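Local coordinates for protein putative acetyltransferase (Staphylococcus aureus subsp. aureus Mu50, PDB 3H4Q) that probably transfers an acetyl group from acetyl-CoA to a still unidentified acceptor, as a member of the GNAT acetyltransferase family, at residues 71-85 with 117-131. Sequence-based numbering, arbitrary orientation. Where two conformers were deposited one is given.
Sequences YVLEENDKIYGFIVV and YKGAATELFNYVIDV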
# COMPACT_ATOMS: atom_id res chain seq x y z
N TYR A 71 -3.45 3.43 6.54
CA TYR A 71 -2.54 3.84 7.61
C TYR A 71 -1.68 4.98 7.11
O TYR A 71 -1.38 5.04 5.90
CB TYR A 71 -1.58 2.72 7.99
CG TYR A 71 -2.15 1.51 8.68
CD1 TYR A 71 -2.59 0.42 7.95
CD2 TYR A 71 -2.17 1.42 10.06
CE1 TYR A 71 -3.06 -0.71 8.58
CE2 TYR A 71 -2.65 0.30 10.70
CZ TYR A 71 -3.08 -0.76 9.96
OH TYR A 71 -3.55 -1.87 10.60
N VAL A 72 -1.25 5.84 8.04
CA VAL A 72 -0.36 6.96 7.76
C VAL A 72 0.84 6.92 8.69
O VAL A 72 0.76 6.34 9.78
CB VAL A 72 -1.04 8.35 7.97
CG1 VAL A 72 -2.15 8.57 6.95
CG2 VAL A 72 -1.54 8.53 9.42
N LEU A 73 1.97 7.48 8.24
CA LEU A 73 3.16 7.61 9.10
C LEU A 73 3.21 9.11 9.34
O LEU A 73 3.22 9.90 8.40
CB LEU A 73 4.41 7.04 8.45
CG LEU A 73 5.67 7.02 9.35
CD1 LEU A 73 6.68 6.03 8.83
CD2 LEU A 73 6.31 8.38 9.42
N GLU A 74 3.22 9.50 10.61
CA GLU A 74 3.11 10.89 11.00
C GLU A 74 4.08 11.27 12.11
O GLU A 74 4.16 10.56 13.10
CB GLU A 74 1.71 11.08 11.57
CG GLU A 74 1.48 12.43 12.24
CD GLU A 74 0.76 12.31 13.57
OE1 GLU A 74 -0.09 11.42 13.73
OE2 GLU A 74 1.06 13.12 14.47
N GLU A 75 4.80 12.38 11.95
CA GLU A 75 5.63 12.96 13.02
C GLU A 75 5.15 14.41 13.11
O GLU A 75 4.82 15.01 12.08
CB GLU A 75 7.13 12.88 12.74
CG GLU A 75 7.99 13.54 13.84
N ASN A 76 5.11 14.96 14.33
CA ASN A 76 4.55 16.30 14.56
C ASN A 76 3.14 16.11 14.02
O ASN A 76 2.61 15.01 14.12
CB ASN A 76 5.33 17.39 13.82
N ASP A 77 2.51 17.12 13.43
CA ASP A 77 1.20 16.86 12.83
C ASP A 77 1.33 16.40 11.35
O ASP A 77 0.32 16.08 10.72
CB ASP A 77 0.30 18.09 12.95
N LYS A 78 2.57 16.31 10.84
CA LYS A 78 2.85 16.04 9.43
C LYS A 78 2.86 14.57 8.98
O LYS A 78 3.52 13.72 9.58
CB LYS A 78 4.19 16.66 9.07
CG LYS A 78 4.56 16.57 7.60
N ILE A 79 2.15 14.30 7.88
CA ILE A 79 2.08 12.98 7.28
C ILE A 79 3.17 12.78 6.22
O ILE A 79 3.27 13.55 5.28
CB ILE A 79 0.66 12.76 6.71
CG1 ILE A 79 -0.31 12.56 7.90
CG2 ILE A 79 0.63 11.53 5.76
CD1 ILE A 79 -1.72 12.67 7.52
N TYR A 80 3.98 11.74 6.39
CA TYR A 80 5.13 11.46 5.51
C TYR A 80 4.94 10.28 4.57
O TYR A 80 5.82 9.99 3.76
CB TYR A 80 6.39 11.25 6.35
CG TYR A 80 6.83 12.51 7.05
CD1 TYR A 80 7.51 13.49 6.37
CD2 TYR A 80 6.55 12.72 8.38
CE1 TYR A 80 7.93 14.65 6.99
CE2 TYR A 80 6.95 13.89 9.02
CZ TYR A 80 7.64 14.85 8.32
OH TYR A 80 8.04 16.02 8.94
N GLY A 81 3.80 9.61 4.68
CA GLY A 81 3.44 8.54 3.77
C GLY A 81 2.16 7.85 4.19
O GLY A 81 1.68 8.05 5.31
N PHE A 82 1.57 7.06 3.29
CA PHE A 82 0.41 6.25 3.64
C PHE A 82 0.41 4.92 2.89
O PHE A 82 1.15 4.75 1.93
CB PHE A 82 -0.91 6.99 3.38
CG PHE A 82 -1.18 7.27 1.93
CD1 PHE A 82 -0.70 8.43 1.33
CD2 PHE A 82 -1.96 6.40 1.18
CE1 PHE A 82 -0.97 8.70 0.00
CE2 PHE A 82 -2.23 6.66 -0.15
CZ PHE A 82 -1.73 7.82 -0.74
N ILE A 83 -0.46 4.02 3.32
CA ILE A 83 -0.60 2.70 2.73
C ILE A 83 -2.04 2.27 2.90
O ILE A 83 -2.67 2.57 3.92
CB ILE A 83 0.36 1.67 3.40
CG1 ILE A 83 0.39 0.34 2.64
CG2 ILE A 83 -0.02 1.42 4.86
CD1 ILE A 83 1.58 -0.58 3.03
N VAL A 84 -2.59 1.59 1.89
CA VAL A 84 -3.96 1.08 1.92
C VAL A 84 -3.87 -0.44 1.80
O VAL A 84 -3.26 -0.93 0.85
CB VAL A 84 -4.72 1.63 0.75
CG1 VAL A 84 -6.09 1.01 0.65
CG2 VAL A 84 -4.80 3.16 0.89
N VAL A 85 -4.43 -1.17 2.75
CA VAL A 85 -4.40 -2.63 2.75
C VAL A 85 -5.73 -3.19 3.22
O VAL A 85 -6.37 -2.65 4.13
CB VAL A 85 -3.30 -3.18 3.67
CG1 VAL A 85 -3.47 -2.65 5.10
CG2 VAL A 85 -3.32 -4.69 3.66
N TYR A 117 10.78 12.45 3.41
CA TYR A 117 11.16 11.18 4.05
C TYR A 117 10.71 9.98 3.18
O TYR A 117 9.61 9.45 3.33
CB TYR A 117 10.60 11.15 5.49
CG TYR A 117 10.79 9.85 6.24
CD1 TYR A 117 11.93 9.07 6.06
CD2 TYR A 117 9.87 9.45 7.19
CE1 TYR A 117 12.10 7.91 6.76
CE2 TYR A 117 10.03 8.29 7.90
CZ TYR A 117 11.15 7.52 7.68
OH TYR A 117 11.34 6.36 8.38
N LYS A 118 11.58 9.57 2.24
CA LYS A 118 11.28 8.47 1.31
C LYS A 118 11.12 7.15 2.06
O LYS A 118 10.24 6.33 1.71
CB LYS A 118 12.35 8.34 0.22
CG LYS A 118 12.47 9.56 -0.70
N GLY A 119 11.96 6.96 3.10
CA GLY A 119 11.92 5.81 4.01
C GLY A 119 10.56 5.53 4.69
O GLY A 119 10.35 4.45 5.22
N ALA A 120 9.65 6.50 4.69
CA ALA A 120 8.34 6.27 5.24
C ALA A 120 7.63 5.11 4.55
O ALA A 120 6.86 4.40 5.19
CB ALA A 120 7.50 7.54 5.16
N ALA A 121 7.88 4.91 3.25
CA ALA A 121 7.24 3.83 2.49
C ALA A 121 7.66 2.47 3.02
O ALA A 121 6.83 1.58 3.22
CB ALA A 121 7.57 3.93 1.02
N THR A 122 8.95 2.33 3.25
CA THR A 122 9.52 1.11 3.76
C THR A 122 8.98 0.77 5.12
O THR A 122 8.63 -0.38 5.36
CB THR A 122 11.06 1.22 3.81
OG1 THR A 122 11.53 1.62 2.51
CG2 THR A 122 11.72 -0.09 4.22
N GLU A 123 8.87 1.75 6.01
CA GLU A 123 8.34 1.51 7.35
C GLU A 123 6.88 1.09 7.31
O GLU A 123 6.46 0.21 8.05
CB GLU A 123 8.49 2.77 8.22
CG GLU A 123 9.94 3.12 8.53
CD GLU A 123 10.65 2.04 9.32
OE1 GLU A 123 10.06 1.54 10.30
OE2 GLU A 123 11.80 1.70 8.96
N LEU A 124 6.09 1.72 6.46
CA LEU A 124 4.68 1.39 6.36
C LEU A 124 4.46 -0.02 5.80
O LEU A 124 3.66 -0.80 6.32
CB LEU A 124 3.98 2.44 5.48
CG LEU A 124 3.75 3.82 6.10
CD1 LEU A 124 3.26 4.80 5.04
CD2 LEU A 124 2.74 3.73 7.28
N PHE A 125 5.21 -0.33 4.74
CA PHE A 125 5.10 -1.63 4.08
C PHE A 125 5.42 -2.71 5.11
O PHE A 125 4.75 -3.73 5.25
CB PHE A 125 6.12 -1.71 2.94
CG PHE A 125 5.74 -2.62 1.80
CD1 PHE A 125 5.02 -3.80 1.99
CD2 PHE A 125 6.24 -2.35 0.52
CE1 PHE A 125 4.73 -4.63 0.91
CE2 PHE A 125 5.97 -3.17 -0.57
CZ PHE A 125 5.21 -4.32 -0.38
N ASN A 126 6.46 -2.43 5.88
CA ASN A 126 6.92 -3.34 6.86
C ASN A 126 5.98 -3.49 8.02
O ASN A 126 5.85 -4.58 8.59
CB ASN A 126 8.28 -2.86 7.32
CG ASN A 126 8.98 -3.85 8.13
OD1 ASN A 126 9.72 -4.67 7.60
ND2 ASN A 126 8.70 -3.86 9.41
N TYR A 127 5.33 -2.40 8.42
CA TYR A 127 4.40 -2.45 9.54
C TYR A 127 3.20 -3.31 9.14
O TYR A 127 2.78 -4.16 9.91
CB TYR A 127 3.98 -1.04 9.94
CG TYR A 127 2.85 -0.98 10.92
CD1 TYR A 127 1.54 -1.12 10.50
CD2 TYR A 127 3.08 -0.74 12.26
CE1 TYR A 127 0.49 -1.06 11.40
CE2 TYR A 127 2.02 -0.68 13.18
CZ TYR A 127 0.73 -0.85 12.73
OH TYR A 127 -0.32 -0.81 13.60
N VAL A 128 2.67 -3.10 7.93
CA VAL A 128 1.54 -3.86 7.43
C VAL A 128 1.83 -5.35 7.28
O VAL A 128 0.97 -6.19 7.59
CB VAL A 128 1.05 -3.31 6.11
CG1 VAL A 128 0.09 -4.29 5.46
CG2 VAL A 128 0.38 -1.96 6.30
N ILE A 129 3.03 -5.70 6.82
CA ILE A 129 3.42 -7.11 6.65
C ILE A 129 3.41 -7.76 8.03
O ILE A 129 2.90 -8.86 8.18
CB ILE A 129 4.81 -7.28 5.95
CG1 ILE A 129 4.71 -6.94 4.46
CG2 ILE A 129 5.30 -8.71 6.07
CD1 ILE A 129 6.09 -6.74 3.76
N ASP A 130 3.95 -7.08 9.03
CA ASP A 130 3.94 -7.61 10.40
C ASP A 130 2.53 -7.81 10.96
O ASP A 130 2.30 -8.76 11.71
CB ASP A 130 4.68 -6.69 11.36
CG ASP A 130 6.16 -6.82 11.28
OD1 ASP A 130 6.69 -7.36 10.28
OD2 ASP A 130 6.80 -6.37 12.25
N VAL A 131 1.61 -6.90 10.66
CA VAL A 131 0.25 -7.03 11.18
C VAL A 131 -0.43 -8.24 10.53
O VAL A 131 -0.99 -9.10 11.24
CB VAL A 131 -0.57 -5.77 10.97
CG1 VAL A 131 -2.01 -6.02 11.32
CG2 VAL A 131 0.00 -4.64 11.81
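Leu124 of helix 120-131 settles on the hairpin of strands 71-75 and 78-85 at Gly81, in the helix-on-sheet layer of the GNAT acetyltransferase fold. The helix runs along strand 78-85 at an angle of 39°, their axes 7.7 Å apart at the closest point. Packing is tight where Gly81 offers no side chain: Leu124 CD1 drops onto the bare backbone, 3.3 Å from Phe82 N, while its other methyl, CD2, lies against Leu73 CB at 3.9 Å. One turn earlier, Ala120 CB sits 3.3 Å from Tyr80 O, a carbonyl that also accepts a hydrogen bond from Ser114 OG. Further along, Ile83 and Val128 meet tip to tip, CG2 to CG2 at 3.7 Å, and Val128 CG1 fits against both methyls of Val85; Ile83 CD1 passes on to the backbone of Phe125, whose ring meets those of Phe158 and Phe160.

The outer side of the contact is looser and carried largely by partly exposed residues. At the hairpin end, Tyr117 presents its ring edge to Leu73 CD2 and Tyr80 CB, and the exposed Glu123 meets Leu73 CD1 with its CB. At the other end, Tyr71 lies close to a bound polyethylene glycol fragment, probably from the crystallisation liquor, in a pocket that Val85 also lines. Tyr127, its chi1 of 170° placing CG opposite the backbone N, turns a ring edge to the face of Tyr71 in an offset edge-to-face pair, planes at 64°, Tyr127 CE1 standing 3.5 Å from Tyr71 CE2.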